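Local coordinates for transcriptional regulator (Rhodococcus sp., PDB 2O0Y), which probably binds DNA as a transcription factor of the IclR family, pairing a helix-turn-helix domain with a GAF-like C-terminal domain, at residues A94-V99 and G255-D260. Sequence-based numbering, arbitrary orientation.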
loop_
_atom_site.group_PDB
_atom_site.type_symbol
_atom_site.label_atom_id
_atom_site.label_comp_id
_atom_site.label_asym_id
_atom_site.label_seq_id
_atom_site.Cartn_x
_atom_site.Cartn_y
_atom_site.Cartn_z
ATOM N N ALA B 94 4.545 0.880 14.069
ATOM C CA ALA B 94 4.751 0.150 15.318
ATOM C C ALA B 94 3.490 0.296 16.107
ATOM O O ALA B 94 2.801 1.289 15.927
ATOM C CB ALA B 94 5.892 0.760 16.096
ATOM N N PRO B 95 3.149 -0.683 16.997
ATOM C CA PRO B 95 1.979 -0.466 17.874
ATOM C C PRO B 95 2.222 0.700 18.833
ATOM O O PRO B 95 3.377 1.069 19.044
ATOM C CB PRO B 95 1.849 -1.791 18.661
ATOM C CG PRO B 95 2.827 -2.787 17.961
ATOM C CD PRO B 95 3.842 -1.968 17.257
ATOM N N PRO B 96 1.156 1.258 19.444
ATOM C CA PRO B 96 1.450 2.221 20.498
ATOM C C PRO B 96 2.402 1.592 21.536
ATOM O O PRO B 96 2.327 0.377 21.799
ATOM C CB PRO B 96 0.079 2.476 21.104
ATOM C CG PRO B 96 -0.875 2.257 20.017
ATOM C CD PRO B 96 -0.302 1.082 19.263
ATOM N N GLU B 97 3.318 2.386 22.092
ATOM C CA GLU B 97 4.285 1.861 23.041
ATOM C C GLU B 97 3.574 1.198 24.245
ATOM O O GLU B 97 4.064 0.197 24.779
ATOM C CB GLU B 97 5.349 2.945 23.398
ATOM C CG GLU B 97 5.282 3.525 24.765
ATOM C CD GLU B 97 6.322 4.670 24.972
ATOM N N GLU B 98 2.400 1.698 24.636
ATOM C CA GLU B 98 1.594 1.043 25.698
ATOM C C GLU B 98 1.073 -0.323 25.301
ATOM O O GLU B 98 0.866 -1.168 26.159
ATOM C CB GLU B 98 0.378 1.876 26.085
ATOM C CG GLU B 98 0.690 3.060 26.983
ATOM C CD GLU B 98 -0.580 3.723 27.536
ATOM O OE1 GLU B 98 -1.684 3.509 26.935
ATOM O OE2 GLU B 98 -0.456 4.471 28.554
ATOM N N VAL B 99 0.823 -0.527 24.010
ATOM C CA VAL B 99 0.458 -1.863 23.524
ATOM C C VAL B 99 1.694 -2.791 23.567
ATOM O O VAL B 99 1.615 -3.948 23.973
ATOM C CB VAL B 99 -0.098 -1.758 22.103
ATOM C CG1 VAL B 99 -0.034 -3.127 21.357
ATOM C CG2 VAL B 99 -1.548 -1.103 22.131
ATOM N N GLY B 255 -6.291 0.699 21.205
ATOM C CA GLY B 255 -6.527 0.880 19.793
ATOM C C GLY B 255 -5.246 0.688 19.014
ATOM O O GLY B 255 -4.158 0.855 19.581
ATOM N N LEU B 256 -5.360 0.348 17.726
ATOM C CA LEU B 256 -4.181 0.054 16.921
ATOM C C LEU B 256 -4.183 0.938 15.681
ATOM O O LEU B 256 -4.539 0.470 14.618
ATOM C CB LEU B 256 -4.158 -1.413 16.526
ATOM C CG LEU B 256 -3.884 -2.411 17.680
ATOM C CD1 LEU B 256 -4.241 -3.803 17.239
ATOM C CD2 LEU B 256 -2.396 -2.355 18.092
ATOM N N PRO B 257 -3.795 2.214 15.839
ATOM C CA PRO B 257 -3.768 3.159 14.716
ATOM C C PRO B 257 -2.943 2.577 13.572
ATOM O O PRO B 257 -1.831 2.098 13.788
ATOM C CB PRO B 257 -3.083 4.378 15.328
ATOM C CG PRO B 257 -3.469 4.314 16.791
ATOM C CD PRO B 257 -3.324 2.854 17.091
ATOM N N GLY B 258 -3.468 2.571 12.368
ATOM C CA GLY B 258 -2.701 1.951 11.275
ATOM C C GLY B 258 -3.239 0.609 10.866
ATOM O O GLY B 258 -3.096 0.217 9.724
ATOM N N LEU B 259 -3.849 -0.090 11.828
ATOM C CA LEU B 259 -4.572 -1.341 11.636
ATOM C C LEU B 259 -6.025 -1.055 11.970
ATOM O O LEU B 259 -6.900 -1.489 11.252
ATOM C CB LEU B 259 -4.084 -2.440 12.615
ATOM C CG LEU B 259 -2.590 -2.682 12.816
ATOM C CD1 LEU B 259 -2.333 -3.882 13.691
ATOM C CD2 LEU B 259 -1.918 -2.888 11.469
ATOM N N ASP B 260 -6.228 -0.428 13.138
ATOM C CA ASP B 260 -7.419 0.323 13.617
ATOM C C ASP B 260 -7.774 0.143 15.095
ATOM O O ASP B 260 -7.787 1.095 15.895
ATOM C CB ASP B 260 -8.633 0.253 12.692
ATOM C CG ASP B 260 -8.427 1.051 11.437
ATOM O OD1 ASP B 260 -8.004 2.226 11.532
ATOM O OD2 ASP B 260 -8.671 0.495 10.343
ATOM O OXT ASP B 260 -8.028 -0.939 15.568
HETATM O O HOH W 1 0.147 2.250 15.974
#
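Pro96 and Pro257 meet ring to ring where the first helix of the GAF-like C-terminal domain, 97-110, begins beside the tail that follows its last helix, 237-254. Pro96 CG lies 3.9 Å from Pro257 CD, and the same CG sits 3.6 Å from Gly255 O. That carbonyl is buried by the contact and has no hydrogen-bonding partner in the model; from segment 94-99 it meets only carbon, the Pro96 ring and, farther off, Val99 CG2. Next to the prolines, Leu256 CD2 rests against three apolar groups of segment 94-99: it is 4.1 Å from Val99 CG1, 4.2 Å from Pro96 CD and slightly farther from Pro95 CB. The Val99 and Leu256 side chains cross at nearly a right angle. With chi1 at 160°, Val99 directs CG1 to the leucine methyl and CG2 to the Gly255 carbonyl, thus touching both residues at once. Both side chains also pack on Ile251, which joins this apolar cluster to helix 237-254.

Pro96 occupies the N-cap position of helix 97-110, so the ring that meets the tail also marks where the helix starts. Gly255 leaves the preceding helix with positive phi (107°), and the chain then turns back on itself: Leu259 N donates to Leu256 O at 2.9 Å. Leu259 itself packs on Leu116 and Ile118 of strand 113-120. Beyond the prolines, where Ala94 and Pro257 are exposed, a water bridges the two segments. Pro257 O accepts from Trp93 NE1 and from this water, 3.0 Å away, whose other hydrogen goes to Ala94 O at 2.8 Å.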